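PDB 4MO9: periplasmic binding protein from Veillonella parvula, which probably captures a solute, perhaps an iron-siderophore complex or a metal ion, outside the inner membrane and hands it to an ABC-type importer. Local coordinates for residues Glu23-Lys35 / Ala140-Glu152. Residues are numbered along the deposited sequence; the frame is centred on the assembly and turned at random.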
loop_
_atom_site.group_PDB
_atom_site.type_symbol
_atom_site.label_atom_id
_atom_site.label_comp_id
_atom_site.label_asym_id
_atom_site.label_seq_id
_atom_site.Cartn_x
_atom_site.Cartn_y
_atom_site.Cartn_z
ATOM N N GLU A 23 -3.730 -15.579 -23.208
ATOM C CA GLU A 23 -3.035 -16.413 -22.237
ATOM C C GLU A 23 -2.243 -15.534 -21.282
ATOM O O GLU A 23 -1.349 -14.788 -21.697
ATOM C CB GLU A 23 -2.119 -17.422 -22.940
ATOM C CG GLU A 23 -1.765 -18.625 -22.082
ATOM C CD GLU A 23 -0.922 -19.657 -22.817
ATOM O OE1 GLU A 23 0.298 -19.428 -22.970
ATOM O OE2 GLU A 23 -1.470 -20.698 -23.225
ATOM N N ILE A 24 -2.585 -15.622 -20.001
ATOM C CA ILE A 24 -1.968 -14.807 -18.966
ATOM C C ILE A 24 -1.163 -15.695 -18.026
ATOM O O ILE A 24 -1.609 -16.790 -17.659
ATOM C CB ILE A 24 -3.047 -14.061 -18.165
ATOM C CG1 ILE A 24 -3.789 -13.086 -19.086
ATOM C CG2 ILE A 24 -2.431 -13.313 -16.990
ATOM C CD1 ILE A 24 -5.266 -13.011 -18.811
ATOM N N THR A 25 0.032 -15.246 -17.662
ATOM C CA THR A 25 0.820 -15.929 -16.647
ATOM C C THR A 25 0.718 -15.117 -15.364
ATOM O O THR A 25 1.128 -13.950 -15.330
ATOM C CB THR A 25 2.295 -16.040 -17.077
ATOM O OG1 THR A 25 2.356 -16.699 -18.356
ATOM C CG2 THR A 25 3.081 -16.859 -16.070
ATOM N N ASP A 26 0.187 -15.722 -14.302
ATOM C CA ASP A 26 0.029 -14.963 -13.067
ATOM C C ASP A 26 1.304 -14.975 -12.220
ATOM O O ASP A 26 2.319 -15.569 -12.624
ATOM C CB ASP A 26 -1.284 -15.299 -12.311
ATOM C CG ASP A 26 -1.211 -16.562 -11.450
ATOM O OD1 ASP A 26 -0.124 -17.165 -11.254
ATOM O OD2 ASP A 26 -2.280 -16.958 -10.923
ATOM N N VAL A 27 1.270 -14.295 -11.080
ATOM C CA VAL A 27 2.472 -14.101 -10.272
ATOM C C VAL A 27 3.018 -15.423 -9.709
ATOM O O VAL A 27 4.171 -15.483 -9.306
ATOM C CB VAL A 27 2.207 -13.069 -9.146
ATOM C CG1 VAL A 27 1.599 -13.759 -7.946
ATOM C CG2 VAL A 27 3.489 -12.335 -8.740
ATOM N N THR A 28 2.213 -16.492 -9.711
ATOM C CA THR A 28 2.685 -17.776 -9.185
ATOM C C THR A 28 3.120 -18.714 -10.308
ATOM O O THR A 28 3.546 -19.852 -10.054
ATOM C CB THR A 28 1.621 -18.511 -8.326
ATOM O OG1 THR A 28 0.556 -18.965 -9.169
ATOM C CG2 THR A 28 1.050 -17.595 -7.252
ATOM N N GLY A 29 2.982 -18.251 -11.551
ATOM C CA GLY A 29 3.344 -19.072 -12.689
ATOM C C GLY A 29 2.185 -19.820 -13.314
ATOM O O GLY A 29 2.404 -20.647 -14.214
ATOM N N ARG A 30 0.955 -19.553 -12.866
ATOM C CA ARG A 30 -0.202 -20.243 -13.444
ATOM C C ARG A 30 -0.557 -19.686 -14.813
ATOM O O ARG A 30 -0.599 -18.459 -15.017
ATOM C CB ARG A 30 -1.433 -20.156 -12.530
ATOM C CG ARG A 30 -1.243 -20.863 -11.199
ATOM C CD ARG A 30 -2.377 -20.538 -10.218
ATOM N NE ARG A 30 -3.700 -20.983 -10.662
ATOM C CZ ARG A 30 -4.632 -20.179 -11.169
ATOM N NH1 ARG A 30 -4.384 -18.888 -11.345
ATOM N NH2 ARG A 30 -5.815 -20.663 -11.504
ATOM N N THR A 31 -0.804 -20.599 -15.747
ATOM C CA THR A 31 -1.253 -20.224 -17.073
ATOM C C THR A 31 -2.777 -20.124 -17.094
ATOM O O THR A 31 -3.495 -21.128 -16.978
ATOM C CB THR A 31 -0.774 -21.240 -18.120
ATOM O OG1 THR A 31 0.664 -21.244 -18.143
ATOM C CG2 THR A 31 -1.290 -20.856 -19.491
ATOM N N VAL A 32 -3.270 -18.902 -17.254
ATOM C CA VAL A 32 -4.704 -18.637 -17.175
ATOM C C VAL A 32 -5.204 -18.131 -18.530
ATOM O O VAL A 32 -4.616 -17.216 -19.112
ATOM C CB VAL A 32 -4.990 -17.599 -16.068
ATOM C CG1 VAL A 32 -6.477 -17.301 -15.978
ATOM C CG2 VAL A 32 -4.473 -18.098 -14.720
ATOM N N THR A 33 -6.283 -18.719 -19.036
ATOM C CA THR A 33 -6.769 -18.376 -20.365
ATOM C C THR A 33 -8.135 -17.689 -20.337
ATOM O O THR A 33 -9.087 -18.225 -19.748
ATOM C CB THR A 33 -6.883 -19.633 -21.240
ATOM O OG1 THR A 33 -5.617 -20.308 -21.254
ATOM C CG2 THR A 33 -7.276 -19.255 -22.664
ATOM N N LEU A 34 -8.237 -16.524 -20.984
ATOM C CA LEU A 34 -9.521 -15.843 -21.136
ATOM C C LEU A 34 -9.946 -15.851 -22.598
ATOM O O LEU A 34 -9.102 -15.740 -23.491
ATOM C CB LEU A 34 -9.436 -14.397 -20.652
ATOM C CG LEU A 34 -9.045 -14.183 -19.188
ATOM C CD1 LEU A 34 -8.838 -12.702 -18.883
ATOM C CD2 LEU A 34 -10.111 -14.757 -18.277
ATOM N N LYS A 35 -11.251 -15.951 -22.834
ATOM C CA LYS A 35 -11.797 -15.957 -24.190
ATOM C C LYS A 35 -11.687 -14.566 -24.828
ATOM O O LYS A 35 -11.604 -14.430 -26.045
ATOM C CB LYS A 35 -13.263 -16.391 -24.154
ATOM C CG LYS A 35 -13.508 -17.762 -23.533
ATOM C CD LYS A 35 -14.966 -17.934 -23.087
ATOM C CE LYS A 35 -15.952 -17.359 -24.097
ATOM N NZ LYS A 35 -17.377 -17.663 -23.737
ATOM N N ALA A 140 -18.067 -22.579 -11.620
ATOM C CA ALA A 140 -18.885 -21.596 -12.333
ATOM C C ALA A 140 -18.200 -21.045 -13.586
ATOM O O ALA A 140 -18.783 -20.229 -14.302
ATOM C CB ALA A 140 -19.262 -20.448 -11.405
ATOM N N GLY A 141 -16.958 -21.458 -13.830
ATOM C CA GLY A 141 -16.242 -21.021 -15.019
ATOM C C GLY A 141 -15.561 -19.672 -14.855
ATOM O O GLY A 141 -15.187 -19.030 -15.848
ATOM N N ILE A 142 -15.394 -19.231 -13.611
ATOM C CA ILE A 142 -14.746 -17.950 -13.334
ATOM C C ILE A 142 -13.234 -18.144 -13.186
ATOM O O ILE A 142 -12.787 -19.049 -12.470
ATOM C CB ILE A 142 -15.324 -17.310 -12.050
ATOM C CG1 ILE A 142 -16.837 -17.098 -12.214
ATOM C CG2 ILE A 142 -14.619 -16.005 -11.715
ATOM C CD1 ILE A 142 -17.603 -17.056 -10.903
ATOM N N GLN A 143 -12.446 -17.297 -13.846
ATOM C CA GLN A 143 -10.989 -17.451 -13.820
ATOM C C GLN A 143 -10.363 -16.769 -12.616
ATOM O O GLN A 143 -10.824 -15.708 -12.189
ATOM C CB GLN A 143 -10.364 -16.932 -15.119
ATOM C CG GLN A 143 -10.972 -17.583 -16.365
ATOM C CD GLN A 143 -10.922 -19.096 -16.298
ATOM O OE1 GLN A 143 -9.849 -19.690 -16.153
ATOM N NE2 GLN A 143 -12.090 -19.734 -16.389
ATOM N N THR A 144 -9.305 -17.373 -12.081
ATOM C CA THR A 144 -8.567 -16.785 -10.961
ATOM C C THR A 144 -7.195 -16.327 -11.469
ATOM O O THR A 144 -6.513 -17.076 -12.196
ATOM C CB THR A 144 -8.351 -17.827 -9.847
ATOM O OG1 THR A 144 -9.618 -18.215 -9.288
ATOM C CG2 THR A 144 -7.448 -17.277 -8.754
ATOM N N ILE A 145 -6.794 -15.107 -11.111
ATOM C CA ILE A 145 -5.464 -14.606 -11.446
ATOM C C ILE A 145 -4.775 -14.114 -10.177
ATOM O O ILE A 145 -5.238 -13.150 -9.544
ATOM C CB ILE A 145 -5.532 -13.477 -12.507
ATOM C CG1 ILE A 145 -6.082 -14.034 -13.832
ATOM C CG2 ILE A 145 -4.169 -12.872 -12.746
ATOM C CD1 ILE A 145 -6.098 -12.988 -14.970
ATOM N N TYR A 146 -3.685 -14.767 -9.776
ATOM C CA TYR A 146 -2.993 -14.342 -8.535
ATOM C C TYR A 146 -2.048 -13.178 -8.791
ATOM O O TYR A 146 -1.359 -13.150 -9.809
ATOM C CB TYR A 146 -2.232 -15.514 -7.904
ATOM C CG TYR A 146 -3.165 -16.592 -7.394
ATOM C CD1 TYR A 146 -4.143 -16.291 -6.447
ATOM C CD2 TYR A 146 -3.075 -17.896 -7.857
ATOM C CE1 TYR A 146 -5.007 -17.265 -5.983
ATOM C CE2 TYR A 146 -3.940 -18.878 -7.398
ATOM C CZ TYR A 146 -4.899 -18.549 -6.459
ATOM O OH TYR A 146 -5.764 -19.516 -5.997
ATOM N N ILE A 147 -2.012 -12.220 -7.864
ATOM C CA ILE A 147 -1.123 -11.069 -7.963
ATOM C C ILE A 147 -0.429 -10.917 -6.602
ATOM O O ILE A 147 -0.848 -11.535 -5.615
ATOM C CB ILE A 147 -1.905 -9.783 -8.298
ATOM C CG1 ILE A 147 -2.884 -9.446 -7.165
ATOM C CG2 ILE A 147 -2.660 -9.927 -9.636
ATOM C CD1 ILE A 147 -3.542 -8.070 -7.305
ATOM N N ASP A 148 0.626 -10.111 -6.522
ATOM C CA ASP A 148 1.358 -10.050 -5.263
ATOM C C ASP A 148 2.170 -8.769 -5.150
ATOM O O ASP A 148 3.357 -8.726 -5.509
ATOM C CB ASP A 148 2.263 -11.282 -5.072
ATOM C CG ASP A 148 2.867 -11.363 -3.666
ATOM O OD1 ASP A 148 2.464 -10.584 -2.766
ATOM O OD2 ASP A 148 3.747 -12.222 -3.439
ATOM N N TYR A 149 1.529 -7.731 -4.635
ATOM C CA TYR A 149 2.232 -6.505 -4.303
ATOM C C TYR A 149 2.822 -6.576 -2.894
ATOM O O TYR A 149 3.679 -5.752 -2.536
ATOM C CB TYR A 149 1.271 -5.319 -4.418
ATOM C CG TYR A 149 0.820 -5.012 -5.831
ATOM C CD1 TYR A 149 1.739 -4.870 -6.863
ATOM C CD2 TYR A 149 -0.532 -4.873 -6.133
ATOM C CE1 TYR A 149 1.328 -4.577 -8.161
ATOM C CE2 TYR A 149 -0.962 -4.600 -7.428
ATOM C CZ TYR A 149 -0.023 -4.445 -8.436
ATOM O OH TYR A 149 -0.444 -4.157 -9.712
ATOM N N HIS A 150 2.389 -7.554 -2.092
ATOM C CA HIS A 150 2.812 -7.609 -0.686
ATOM C C HIS A 150 4.249 -8.084 -0.555
ATOM O O HIS A 150 4.920 -7.783 0.439
ATOM C CB HIS A 150 1.891 -8.511 0.151
ATOM C CG HIS A 150 0.506 -7.968 0.324
ATOM N ND1 HIS A 150 -0.451 -8.023 -0.668
ATOM C CD2 HIS A 150 -0.082 -7.358 1.382
ATOM C CE1 HIS A 150 -1.567 -7.462 -0.232
ATOM N NE2 HIS A 150 -1.371 -7.057 1.015
ATOM N N ALA A 151 4.734 -8.819 -1.554
ATOM C CA ALA A 151 6.114 -9.320 -1.500
ATOM C C ALA A 151 7.115 -8.165 -1.502
ATOM O O ALA A 151 8.223 -8.285 -0.971
ATOM C CB ALA A 151 6.390 -10.242 -2.688
ATOM N N GLU A 152 6.723 -7.061 -2.131
ATOM C CA GLU A 152 7.622 -5.933 -2.367
ATOM C C GLU A 152 8.895 -6.389 -3.098
ATOM O O GLU A 152 10.012 -5.997 -2.731
ATOM C CB GLU A 152 7.970 -5.220 -1.054
ATOM C CG GLU A 152 6.754 -4.794 -0.210
ATOM C CD GLU A 152 6.003 -3.591 -0.785
ATOM O OE1 GLU A 152 6.153 -3.294 -2.001
ATOM O OE2 GLU A 152 5.247 -2.938 -0.019
HETATM O O HOH W 1 -8.395 -19.947 -12.863
HETATM O O HOH W 2 -7.879 -20.483 -17.452
#
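Asp26 reaches across to strand 143-147 and takes the backbone N-H of Tyr146 on OD2, 2.8 Å from N. Its CG sits between the backbone N and the carbonyl carbon (chi1 82°), which also turns OD1 back over its own turn. OD1 accepts from Thr28 OG1, Thr28 N and Arg30 N. OD2 has a second donor, Arg30 NH1, in a salt bridge of 2.9 Å. Tyr146 N and Arg30 NH1 come to OD2 from opposite faces of the carboxylate. A leucine here would probably leave Tyr146 N without its acceptor and Arg30 without its salt-bridge partner, and free the turn to shift.

Arg30 bends at chi3 (63°), and its NH1 also meets Thr144 O at 2.9 Å in a nearly straight bond, from above the carbonyl plane. Asp26 OD2 and Thr144 O both lie in the guanidinium plane, which fixes its rotation. Water 1 links Arg30 NH2 to Thr144 N. CD of Arg30 rests against the edge of the Tyr146 ring, 3.6 Å from CD2. The guanidinium and ring planes are 65° apart, with Tyr146 CE2 over one guanidinium face. The ring's OH bonds Glu130 of helix 123-132. A backbone bond from Val27 N to Tyr146 O, 3.1 Å, adds to the grip, and Val27 CG1 lies 3.9 Å from Asp148 CB.

Next to this polar group lie apolar contacts. Ile24 lies roughly perpendicular to Ile145, their CD1 atoms 3.9 Å apart. Val32 CG1 meets Ile145 CG1. Leu34 and Gln143 run antiparallel alongside each other, with Leu34 CD2 on Gln143 CG. Separately, water 2 joins Gln143 OE1 to Thr33 N.

Asp26 forms an Asx turn within a type I beta turn. The turn links the two strands of an N-terminal beta hairpin, which packs on the outermost strand of the parallel sheet in one lobe of this two-lobed, TroA-like binding-protein fold.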